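Long-range contact in putative hydrolase (Chromobacterium violaceum, PDB 3MCW), which is a putative hydrolase of the isochorismatase family, probably related to nicotinamidases, whose substrate is not established: residues D19-W29 and T68-K79. Residues are numbered along the deposited sequence; the frame is centred on the assembly and turned at random. Where two conformers were deposited one is given.
Sequences DMQQAVDDPSW and TYRPGQPGHAFK. With EDO (1,2-ethanediol), chain I.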
ATOM      1  N   ASP A  19      10.797  -9.327   6.951  1.00  6.05           N
ATOM      2  CA  ASP A  19      10.025 -10.486   7.348  1.00  6.54           C
ATOM      3  C   ASP A  19      10.511 -11.827   6.774  1.00  6.41           C
ATOM      4  O   ASP A  19       9.721 -12.732   6.536  1.00  7.20           O
ATOM      5  CB  ASP A  19       8.527 -10.307   7.033  1.00  7.11           C
ATOM      6  CG  ASP A  19       7.872  -9.171   7.764  1.00  7.23           C
ATOM      7  OD1 ASP A  19       8.482  -8.523   8.618  1.00  8.34           O
ATOM      8  OD2 ASP A  19       6.677  -8.888   7.429  1.00  8.57           O
HETATM    9  N   MSE A  20      11.818 -11.961   6.624  1.00  7.09           N
HETATM   10  CA  MSE A  20      12.427 -13.166   6.046  0.70  7.38           C
HETATM   11  C   MSE A  20      12.589 -14.221   7.134  1.00  7.13           C
HETATM   12  O   MSE A  20      13.690 -14.541   7.555  1.00  8.33           O
HETATM   13  CB  MSE A  20      13.732 -12.824   5.351  0.70  8.14           C
HETATM   14  CG  MSE A  20      13.490 -12.061   4.072  0.70  8.65           C
HETATM   15 SE   MSE A  20      12.694 -13.142   2.661  0.53  7.89          SE
HETATM   16  CE  MSE A  20      14.529 -13.842   2.205  0.70 11.66           C
ATOM     17  N   GLN A  21      11.451 -14.744   7.554  1.00  6.99           N
ATOM     18  CA  GLN A  21      11.283 -15.668   8.657  1.00  6.92           C
ATOM     19  C   GLN A  21      10.819 -17.017   8.122  1.00  7.08           C
ATOM     20  O   GLN A  21      10.246 -17.135   7.036  1.00  8.23           O
ATOM     21  CB  GLN A  21      10.322 -15.102   9.694  1.00  7.07           C
ATOM     22  CG  GLN A  21      10.883 -13.900  10.437  1.00  7.65           C
ATOM     23  CD  GLN A  21       9.797 -13.018  11.003  1.00  7.05           C
ATOM     24  OE1 GLN A  21       9.383 -12.053  10.350  1.00  8.27           O
ATOM     25  NE2 GLN A  21       9.308 -13.350  12.209  1.00  7.69           N
ATOM     26  N   GLN A  22      11.099 -18.060   8.898  1.00  7.51           N
ATOM     27  CA  GLN A  22      10.839 -19.421   8.450  1.00  8.32           C
ATOM     28  C   GLN A  22       9.349 -19.698   8.236  1.00  8.34           C
ATOM     29  O   GLN A  22       9.001 -20.593   7.472  1.00  9.08           O
ATOM     30  CB  GLN A  22      11.474 -20.425   9.395  1.00  9.55           C
ATOM     31  CG  GLN A  22      13.012 -20.306   9.385  1.00 10.24           C
ATOM     32  CD  GLN A  22      13.707 -21.150  10.413  1.00 13.74           C
ATOM     33  OE1 GLN A  22      13.259 -22.220  10.716  1.00 17.45           O
ATOM     34  NE2 GLN A  22      14.796 -20.639  10.974  1.00 16.58           N
ATOM     35  N   ALA A  23       8.485 -18.889   8.836  1.00  8.59           N
ATOM     36  CA  ALA A  23       7.036 -18.949   8.644  1.00  9.60           C
ATOM     37  C   ALA A  23       6.640 -19.051   7.202  1.00  8.68           C
ATOM     38  O   ALA A  23       5.683 -19.768   6.871  1.00 10.16           O
ATOM     39  CB  ALA A  23       6.371 -17.699   9.242  1.00 12.44           C
ATOM     40  N   VAL A  24       7.324 -18.307   6.334  1.00  9.22           N
ATOM     41  CA  VAL A  24       6.888 -18.207   4.962  1.00 10.25           C
ATOM     42  C   VAL A  24       7.158 -19.448   4.154  1.00 10.09           C
ATOM     43  O   VAL A  24       6.685 -19.526   3.027  1.00 13.55           O
ATOM     44  CB  VAL A  24       7.422 -16.970   4.266  1.00 12.17           C
ATOM     45  CG1 VAL A  24       7.067 -15.672   5.035  1.00 16.68           C
ATOM     46  CG2 VAL A  24       8.880 -17.050   4.060  1.00 11.80           C
ATOM     47  N   ASP A  25       7.903 -20.393   4.730  1.00  9.18           N
ATOM     48  CA  ASP A  25       8.106 -21.704   4.119  1.00  9.85           C
ATOM     49  C   ASP A  25       6.942 -22.638   4.330  1.00  9.57           C
ATOM     50  O   ASP A  25       6.879 -23.701   3.709  1.00 10.87           O
ATOM     51  CB  ASP A  25       9.394 -22.350   4.650  1.00 10.78           C
ATOM     52  CG  ASP A  25      10.619 -21.533   4.369  1.00 13.34           C
ATOM     53  OD1 ASP A  25      10.638 -20.807   3.362  1.00 13.98           O
ATOM     54  OD2 ASP A  25      11.575 -21.613   5.165  1.00 20.26           O
ATOM     55  N   ASP A  26       6.004 -22.272   5.184  1.00  9.49           N
ATOM     56  CA  ASP A  26       4.894 -23.162   5.476  1.00  9.73           C
ATOM     57  C   ASP A  26       4.069 -23.390   4.206  1.00  8.98           C
ATOM     58  O   ASP A  26       3.709 -22.439   3.531  1.00  8.97           O
ATOM     59  CB  ASP A  26       4.006 -22.610   6.586  1.00 11.09           C
ATOM     60  CG  ASP A  26       3.146 -23.674   7.158  1.00 13.67           C
ATOM     61  OD1 ASP A  26       2.126 -23.970   6.571  1.00 17.35           O
ATOM     62  OD2 ASP A  26       3.560 -24.326   8.143  1.00 21.76           O
ATOM     63  N   PRO A  27       3.753 -24.653   3.871  1.00 10.44           N
ATOM     64  CA  PRO A  27       3.015 -24.896   2.633  1.00 10.32           C
ATOM     65  C   PRO A  27       1.644 -24.274   2.631  1.00  9.97           C
ATOM     66  O   PRO A  27       1.079 -24.073   1.540  1.00 10.58           O
ATOM     67  CB  PRO A  27       2.956 -26.421   2.518  1.00 12.71           C
ATOM     68  CG  PRO A  27       3.720 -26.937   3.576  1.00 14.49           C
ATOM     69  CD  PRO A  27       4.207 -25.902   4.501  1.00 11.10           C
ATOM     70  N   SER A  28       1.106 -23.911   3.795  1.00 10.83           N
ATOM     71  CA  SER A  28      -0.191 -23.220   3.953  0.80 12.85           C
ATOM     72  C   SER A  28      -0.275 -21.911   3.175  1.00 10.64           C
ATOM     73  O   SER A  28      -1.371 -21.437   2.860  1.00 13.63           O
ATOM     74  CB  SER A  28      -0.547 -22.951   5.459  0.80 13.81           C
ATOM     75  OG  SER A  28       0.308 -21.961   6.065  0.80 16.51           O
ATOM     76  N   TRP A  29       0.867 -21.266   2.935  1.00  8.83           N
ATOM     77  CA  TRP A  29       0.847 -20.016   2.185  1.00  8.62           C
ATOM     78  C   TRP A  29       0.572 -20.215   0.680  1.00  8.35           C
ATOM     79  O   TRP A  29       0.293 -19.249  -0.024  1.00  9.14           O
ATOM     80  CB  TRP A  29       2.154 -19.227   2.344  1.00  8.98           C
ATOM     81  CG  TRP A  29       2.359 -18.766   3.740  1.00  9.56           C
ATOM     82  CD1 TRP A  29       3.246 -19.259   4.636  1.00  9.20           C
ATOM     83  CD2 TRP A  29       1.603 -17.762   4.431  1.00 13.43           C
ATOM     84  NE1 TRP A  29       3.128 -18.600   5.841  1.00 10.73           N
ATOM     85  CE2 TRP A  29       2.137 -17.666   5.735  1.00 13.52           C
ATOM     86  CE3 TRP A  29       0.555 -16.900   4.062  1.00 18.90           C
ATOM     87  CZ2 TRP A  29       1.640 -16.768   6.684  1.00 19.85           C
ATOM     88  CZ3 TRP A  29       0.059 -16.013   5.011  1.00 24.85           C
ATOM     89  CH2 TRP A  29       0.607 -15.955   6.307  1.00 23.59           C
ATOM     90  N   THR A  68       1.746 -18.631  11.673  1.00 17.12           N
ATOM     91  CA  THR A  68       3.092 -19.146  11.432  1.00 16.24           C
ATOM     92  C   THR A  68       4.179 -18.190  11.956  1.00 14.36           C
ATOM     93  O   THR A  68       5.319 -18.596  12.088  1.00 15.78           O
ATOM     94  CB  THR A  68       3.320 -19.510   9.930  1.00 17.34           C
ATOM     95  OG1 THR A  68       3.112 -18.341   9.122  1.00 17.00           O
ATOM     96  CG2 THR A  68       2.396 -20.655   9.452  1.00 20.96           C
ATOM     97  N   TYR A  69       3.837 -16.914  12.195  1.00 17.20           N
ATOM     98  CA  TYR A  69       4.759 -15.913  12.789  1.00 17.17           C
ATOM     99  C   TYR A  69       4.552 -15.736  14.276  1.00 19.48           C
ATOM    100  O   TYR A  69       5.010 -14.735  14.851  1.00 26.46           O
ATOM    101  CB  TYR A  69       4.463 -14.548  12.250  1.00 17.33           C
ATOM    102  CG  TYR A  69       4.750 -14.401  10.842  1.00 16.65           C
ATOM    103  CD1 TYR A  69       6.026 -14.054  10.380  1.00 13.95           C
ATOM    104  CD2 TYR A  69       3.746 -14.633   9.940  1.00 19.29           C
ATOM    105  CE1 TYR A  69       6.252 -13.880   9.041  1.00 17.27           C
ATOM    106  CE2 TYR A  69       3.953 -14.475   8.638  1.00 23.89           C
ATOM    107  CZ  TYR A  69       5.193 -14.152   8.169  1.00 22.28           C
ATOM    108  OH  TYR A  69       5.323 -13.989   6.831  1.00 29.69           O
ATOM    109  N   ARG A  70       3.818 -16.640  14.904  1.00 21.79           N
ATOM    110  CA  ARG A  70       3.620 -16.550  16.337  1.00 25.13           C
ATOM    111  C   ARG A  70       4.967 -16.697  17.033  1.00 28.49           C
ATOM    112  O   ARG A  70       5.712 -17.654  16.750  1.00 22.30           O
ATOM    113  CB  ARG A  70       2.601 -17.619  16.831  1.00 27.63           C
ATOM    114  N   PRO A  71       5.325 -15.723  17.899  1.00 27.94           N
ATOM    115  CA  PRO A  71       6.597 -15.808  18.601  1.00 30.58           C
ATOM    116  C   PRO A  71       6.763 -17.104  19.394  1.00 27.70           C
ATOM    117  O   PRO A  71       5.781 -17.793  19.684  1.00 37.98           O
ATOM    118  CB  PRO A  71       6.567 -14.593  19.541  1.00 29.64           C
ATOM    119  CG  PRO A  71       5.703 -13.604  18.849  1.00 29.08           C
ATOM    120  CD  PRO A  71       4.635 -14.458  18.200  1.00 30.60           C
ATOM    121  N   GLY A  72       8.009 -17.443  19.702  1.00 33.52           N
ATOM    122  CA  GLY A  72       8.320 -18.677  20.411  1.00 31.51           C
ATOM    123  C   GLY A  72       7.953 -20.002  19.756  1.00 30.28           C
ATOM    124  O   GLY A  72       7.684 -20.945  20.445  1.00 37.67           O
ATOM    125  N   GLN A  73       7.904 -20.086  18.428  1.00 31.17           N
ATOM    126  CA  GLN A  73       7.908 -21.400  17.718  1.00 26.76           C
ATOM    127  C   GLN A  73       8.724 -21.183  16.430  1.00 19.43           C
ATOM    128  O   GLN A  73       9.031 -20.060  16.114  1.00 17.42           O
ATOM    129  CB  GLN A  73       6.486 -21.919  17.415  1.00 27.77           C
ATOM    130  CG  GLN A  73       5.559 -20.966  16.643  1.00 27.05           C
ATOM    131  CD  GLN A  73       5.867 -20.823  15.129  1.00 23.55           C
ATOM    132  OE1 GLN A  73       6.104 -21.801  14.390  1.00 22.50           O
ATOM    133  NE2 GLN A  73       5.804 -19.600  14.668  1.00 19.15           N
ATOM    134  N   PRO A  74       9.155 -22.243  15.725  1.00 22.10           N
ATOM    135  CA  PRO A  74      10.201 -22.112  14.678  1.00 21.05           C
ATOM    136  C   PRO A  74       9.904 -21.156  13.515  1.00 15.81           C
ATOM    137  O   PRO A  74      10.810 -20.555  12.938  1.00 17.62           O
ATOM    138  CB  PRO A  74      10.337 -23.534  14.147  1.00 25.76           C
ATOM    139  CG  PRO A  74       9.986 -24.353  15.285  1.00 27.65           C
ATOM    140  CD  PRO A  74       8.899 -23.660  16.036  1.00 25.71           C
ATOM    141  N   GLY A  75       8.647 -21.028  13.154  1.00 14.43           N
ATOM    142  CA  GLY A  75       8.301 -20.147  12.058  1.00 11.52           C
ATOM    143  C   GLY A  75       8.682 -18.707  12.341  1.00  9.36           C
ATOM    144  O   GLY A  75       8.903 -17.922  11.433  1.00  9.42           O
ATOM    145  N   HIS A  76       8.765 -18.328  13.609  1.00  8.71           N
ATOM    146  CA  HIS A  76       9.082 -16.959  13.962  1.00  8.56           C
ATOM    147  C   HIS A  76      10.551 -16.611  13.734  1.00  7.70           C
ATOM    148  O   HIS A  76      10.894 -15.460  13.571  1.00  8.18           O
ATOM    149  CB  HIS A  76       8.678 -16.676  15.417  1.00  9.50           C
ATOM    150  CG  HIS A  76       8.842 -15.245  15.793  1.00  8.88           C
ATOM    151  ND1 HIS A  76       9.875 -14.801  16.587  1.00 10.64           N
ATOM    152  CD2 HIS A  76       8.161 -14.141  15.395  1.00 10.00           C
ATOM    153  CE1 HIS A  76       9.784 -13.489  16.712  1.00 11.03           C
ATOM    154  NE2 HIS A  76       8.747 -13.064  16.006  1.00 10.13           N
ATOM    155  N   ALA A  77      11.427 -17.607  13.748  1.00  8.89           N
ATOM    156  CA  ALA A  77      12.867 -17.372  13.582  1.00  8.85           C
ATOM    157  C   ALA A  77      13.197 -16.849  12.201  1.00  7.65           C
ATOM    158  O   ALA A  77      12.558 -17.212  11.227  1.00  8.16           O
ATOM    159  CB  ALA A  77      13.645 -18.673  13.828  1.00 11.09           C
ATOM    160  N   PHE A  78      14.224 -16.008  12.107  1.00  8.32           N
ATOM    161  CA  PHE A  78      14.736 -15.621  10.798  1.00  8.10           C
ATOM    162  C   PHE A  78      15.238 -16.836  10.026  1.00  8.82           C
ATOM    163  O   PHE A  78      15.752 -17.808  10.621  1.00  9.28           O
ATOM    164  CB  PHE A  78      15.829 -14.570  10.926  1.00  8.28           C
ATOM    165  CG  PHE A  78      15.299 -13.195  11.216  1.00  8.35           C
ATOM    166  CD1 PHE A  78      14.725 -12.431  10.227  1.00  8.94           C
ATOM    167  CD2 PHE A  78      15.379 -12.639  12.490  1.00  9.32           C
ATOM    168  CE1 PHE A  78      14.244 -11.157  10.482  1.00  9.77           C
ATOM    169  CE2 PHE A  78      14.890 -11.377  12.730  1.00  9.86           C
ATOM    170  CZ  PHE A  78      14.321 -10.638  11.731  1.00  9.37           C
ATOM    171  N   LYS A  79      15.114 -16.767   8.704  1.00  8.33           N
ATOM    172  CA  LYS A  79      15.724 -17.744   7.815  1.00  9.29           C
ATOM    173  C   LYS A  79      17.244 -17.672   8.006  1.00  9.65           C
ATOM    174  O   LYS A  79      17.822 -16.583   8.142  1.00  8.99           O
ATOM    175  CB  LYS A  79      15.357 -17.428   6.355  1.00  9.84           C
ATOM    176  CG  LYS A  79      13.921 -17.730   6.035  1.00 10.23           C
ATOM    177  CD  LYS A  79      13.518 -17.066   4.700  1.00 12.25           C
ATOM    178  CE  LYS A  79      12.378 -17.805   4.061  1.00 13.26           C
ATOM    179  NZ  LYS A  79      12.824 -19.086   3.389  1.00 12.80           N
TER
HETATM  180  C1  EDO I 204       3.422 -13.988   3.980  1.00 24.08           C
HETATM  181  O1  EDO I 204       3.129 -14.323   5.340  1.00 32.99           O
HETATM  182  C2  EDO I 204       2.153 -13.602   3.271  1.00 22.38           C
HETATM  183  O2  EDO I 204       1.938 -12.209   3.343  1.00 20.76           O
HETATM  184  O   HOH W   1       5.813 -10.806   5.757  0.50  8.65           O
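Two loops of the isochorismatase-type alpha/beta fold, following parallel strands 14-18 and 55-60, meet at the probable active site, where the backbone O of Asp-19 lies at the Tyr-69 ring edge, 4.4 Å from CE1. In this family the Asp after the first strand, a Lys and a Cys usually form the catalytic triad. Asp-19 OD2 forms a salt bridge with Lys-93 NZ, consistent with that Asp and Lys. It also has a weak hydrogen bond with Ser-126 OG; Ser-126 appears to replace the cysteine, so activity is uncertain. Ala-23 CB sits over the centre of the Tyr-69 ring, 3.7 Å from its centroid, a CH-pi contact. Trp-29 CZ2 approaches Tyr-69 CE2 at 3.8 Å. O1 of an ethanediol, probably from the crystallisation liquor, lies over one Trp-29 face, offset toward the rim, and is hydrogen-bonded to Tyr-69 OH. A single beta bridge joins Gln-21 with Phe-78. Lys-79 N gives Met-20 O a nearly straight bond (176°), and Gln-22 N binds Ala-77 O. Gln-21 NE2 donates to His-76 O while its OE1 takes His-60 N, and Gln-22 NE2 reaches Phe-78 O from above the carbonyl plane. Lys-79 NZ forms salt bridges with Glu-38 OE2 and, on its syn lone pair, Asp-25 OD1 at 2.8 Å.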